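Local coordinates for cytoplasmic export protein 1 (Saccharomyces cerevisiae, PDB 3VWA) that takes part in nuclear tRNA export, binding tRNA and possibly passing aminoacylated tRNAs from export receptors at the nuclear pore complex to the translation machinery, at residues Asp97-Leu102 against Lys196-Pro201. Residues are numbered along the deposited sequence; the frame is centred on the assembly and turned at random.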
ATOM      1  N   ASP A  97       7.543  16.229 -11.697  1.00 40.97           N
ATOM      2  CA  ASP A  97       8.598  16.404 -10.673  1.00 45.20           C
ATOM      3  C   ASP A  97       9.122  15.084 -10.138  1.00 45.32           C
ATOM      4  O   ASP A  97      10.047  15.075  -9.317  1.00 47.30           O
ATOM      5  CB  ASP A  97       8.112  17.252  -9.483  1.00 44.71           C
ATOM      6  CG  ASP A  97       7.506  18.578  -9.914  1.00 53.58           C
ATOM      7  OD1 ASP A  97       6.749  19.180  -9.103  1.00 56.60           O
ATOM      8  OD2 ASP A  97       7.778  19.025 -11.059  1.00 49.15           O
ATOM      9  N   ASN A  98       8.539  13.972 -10.582  1.00 40.13           N
ATOM     10  CA  ASN A  98       8.987  12.679 -10.087  1.00 35.67           C
ATOM     11  C   ASN A  98       9.295  11.752 -11.235  1.00 32.84           C
ATOM     12  O   ASN A  98       9.499  10.542 -11.071  1.00 35.25           O
ATOM     13  CB  ASN A  98       7.977  12.083  -9.101  1.00 40.36           C
ATOM     14  CG  ASN A  98       8.520  10.865  -8.380  1.00 46.59           C
ATOM     15  OD1 ASN A  98       9.691  10.857  -7.977  1.00 46.12           O
ATOM     16  ND2 ASN A  98       7.683   9.804  -8.235  1.00 45.20           N
ATOM     17  N   LEU A  99       9.346  12.325 -12.426  1.00 33.06           N
ATOM     18  CA  LEU A  99       9.550  11.532 -13.611  1.00 31.16           C
ATOM     19  C   LEU A  99      10.849  10.749 -13.418  1.00 36.37           C
ATOM     20  O   LEU A  99      11.007   9.647 -13.922  1.00 37.11           O
ATOM     21  CB  LEU A  99       9.659  12.444 -14.813  1.00 28.85           C
ATOM     22  CG  LEU A  99      10.013  11.786 -16.139  1.00 30.53           C
ATOM     23  CD1 LEU A  99       8.911  10.826 -16.605  1.00 32.04           C
ATOM     24  CD2 LEU A  99      10.161  12.892 -17.138  1.00 32.77           C
ATOM     25  N   GLY A 100      11.767  11.325 -12.643  1.00 42.95           N
ATOM     26  CA  GLY A 100      13.096  10.748 -12.453  1.00 44.70           C
ATOM     27  C   GLY A 100      12.954   9.396 -11.812  1.00 43.88           C
ATOM     28  O   GLY A 100      13.603   8.445 -12.219  1.00 48.87           O
ATOM     29  N   SER A 101      12.079   9.312 -10.818  1.00 43.71           N
ATOM     30  CA  SER A 101      11.754   8.041 -10.225  1.00 42.68           C
ATOM     31  C   SER A 101      11.083   7.109 -11.179  1.00 38.36           C
ATOM     32  O   SER A 101      11.540   5.993 -11.294  1.00 36.88           O
ATOM     33  CB  SER A 101      10.883   8.198  -8.997  1.00 44.30           C
ATOM     34  OG  SER A 101      11.708   8.563  -7.921  1.00 51.47           O
ATOM     35  N   LEU A 102      10.009   7.551 -11.847  1.00 37.75           N
ATOM     36  CA  LEU A 102       9.136   6.634 -12.622  1.00 33.72           C
ATOM     37  C   LEU A 102       9.870   6.096 -13.828  1.00 31.87           C
ATOM     38  O   LEU A 102       9.620   4.991 -14.231  1.00 28.25           O
ATOM     39  CB  LEU A 102       7.886   7.340 -13.133  1.00 34.00           C
ATOM     40  CG  LEU A 102       6.940   7.931 -12.100  1.00 38.34           C
ATOM     41  CD1 LEU A 102       5.968   8.759 -12.905  1.00 37.19           C
ATOM     42  CD2 LEU A 102       6.251   6.825 -11.303  1.00 36.05           C
ATOM     43  N   LYS A 196       8.947  12.020 -26.070  1.00 32.18           N
ATOM     44  CA  LYS A 196      10.334  12.445 -25.825  1.00 34.81           C
ATOM     45  C   LYS A 196      10.462  13.027 -24.439  1.00 36.34           C
ATOM     46  O   LYS A 196      11.491  12.810 -23.794  1.00 36.11           O
ATOM     47  CB  LYS A 196      10.814  13.439 -26.885  1.00 32.69           C
ATOM     48  CG  LYS A 196      11.160  12.717 -28.197  1.00 36.48           C
ATOM     49  CD  LYS A 196      11.908  13.591 -29.176  1.00 34.95           C
ATOM     50  CE  LYS A 196      10.956  14.524 -29.883  1.00 39.28           C
ATOM     51  NZ  LYS A 196      11.624  15.449 -30.835  1.00 39.48           N
ATOM     52  N   SER A 197       9.424  13.731 -23.966  1.00 33.87           N
ATOM     53  CA  SER A 197       9.482  14.300 -22.611  1.00 36.31           C
ATOM     54  C   SER A 197       9.379  13.203 -21.543  1.00 37.05           C
ATOM     55  O   SER A 197       9.940  13.344 -20.467  1.00 36.46           O
ATOM     56  CB  SER A 197       8.395  15.354 -22.359  1.00 34.87           C
ATOM     57  OG  SER A 197       8.192  16.173 -23.491  1.00 43.17           O
ATOM     58  N   LEU A 198       8.653  12.127 -21.846  1.00 36.10           N
ATOM     59  CA  LEU A 198       8.509  10.997 -20.927  1.00 33.95           C
ATOM     60  C   LEU A 198       9.786  10.190 -20.788  1.00 39.33           C
ATOM     61  O   LEU A 198      10.084   9.694 -19.700  1.00 32.95           O
ATOM     62  CB  LEU A 198       7.376  10.067 -21.392  1.00 34.14           C
ATOM     63  CG  LEU A 198       5.982  10.643 -21.063  1.00 36.38           C
ATOM     64  CD1 LEU A 198       4.831  10.048 -21.859  1.00 31.61           C
ATOM     65  CD2 LEU A 198       5.696  10.532 -19.564  1.00 39.16           C
HETATM   66  N   MSE A 199      10.540  10.073 -21.889  1.00 41.92           N
HETATM   67  CA  MSE A 199      11.642   9.125 -21.999  1.00 45.34           C
HETATM   68  C   MSE A 199      12.824   9.863 -22.569  1.00 58.73           C
HETATM   69  O   MSE A 199      12.824  10.161 -23.768  1.00 58.32           O
HETATM   70  CB  MSE A 199      11.216   8.108 -23.062  1.00 47.45           C
HETATM   71  CG  MSE A 199      11.344   6.635 -22.707  1.00 42.39           C
HETATM   72 SE   MSE A 199       9.954   5.584 -23.680  1.00 61.45          SE
HETATM   73  CE  MSE A 199       9.826   4.215 -22.290  1.00 50.30           C
ATOM     74  N   ALA A 200      13.826  10.185 -21.738  1.00 59.10           N
ATOM     75  CA  ALA A 200      15.097  10.797 -22.209  1.00 64.12           C
ATOM     76  C   ALA A 200      15.843   9.923 -23.266  1.00 69.68           C
ATOM     77  O   ALA A 200      15.779   8.686 -23.203  1.00 73.86           O
ATOM     78  CB  ALA A 200      16.005  11.128 -21.017  1.00 65.47           C
ATOM     79  N   PRO A 201      16.541  10.558 -24.245  1.00 73.35           N
ATOM     80  CA  PRO A 201      17.168   9.830 -25.385  1.00 74.39           C
ATOM     81  C   PRO A 201      18.062   8.622 -25.054  1.00 71.93           C
ATOM     82  O   PRO A 201      18.271   7.774 -25.928  1.00 72.40           O
ATOM     83  CB  PRO A 201      17.977  10.922 -26.101  1.00 73.92           C
ATOM     84  CG  PRO A 201      17.216  12.178 -25.814  1.00 73.17           C
ATOM     85  CD  PRO A 201      16.696  12.022 -24.401  1.00 75.39           C
TER
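Leu99 points its forked end at the C-terminal turn of helix 186-198, where it meets backbone oxygens of Ser197 and Leu198. The contact belongs to the kinase-like part of the chain, ahead of the HEAT repeats, and joins the short helix 99-102 to the closing turn of a longer one. With CG anti to the backbone N (chi1 174°), the side chain extends toward helix 186-198 and sets one methyl against each of two successive carbonyl oxygens. CD2 lies 3.4 Å from Ser197 O, and CD1 sits 3.5 Å from Leu198 O. No hydrogen bond crosses here; methyl groups are laid against the carbonyl oxygens of a helix end.

Leu198 sets out across the line of approach, but its end bends nearer, leaving its CD2 4.4 Å from Leu99 CD1, a loose methyl-to-methyl touch. The same side chain also packs on Phe94, Trp96 and Ile113, the last from helix 106-122. Ser197 takes part through its backbone O; its OG is hydrogen-bonded to Leu193 O. Replacing Leu99 with an alanine would probably open a gap beside the carbonyl oxygens of the helix end and take from Leu198 CD2 one of its apolar neighbours. Met199, a selenomethionine, is the first residue to leave helical geometry, and its CB points away from 97-102; the carbonyl oxygen just before it, Leu198 O, lies 4.1 Å from Leu99 CG.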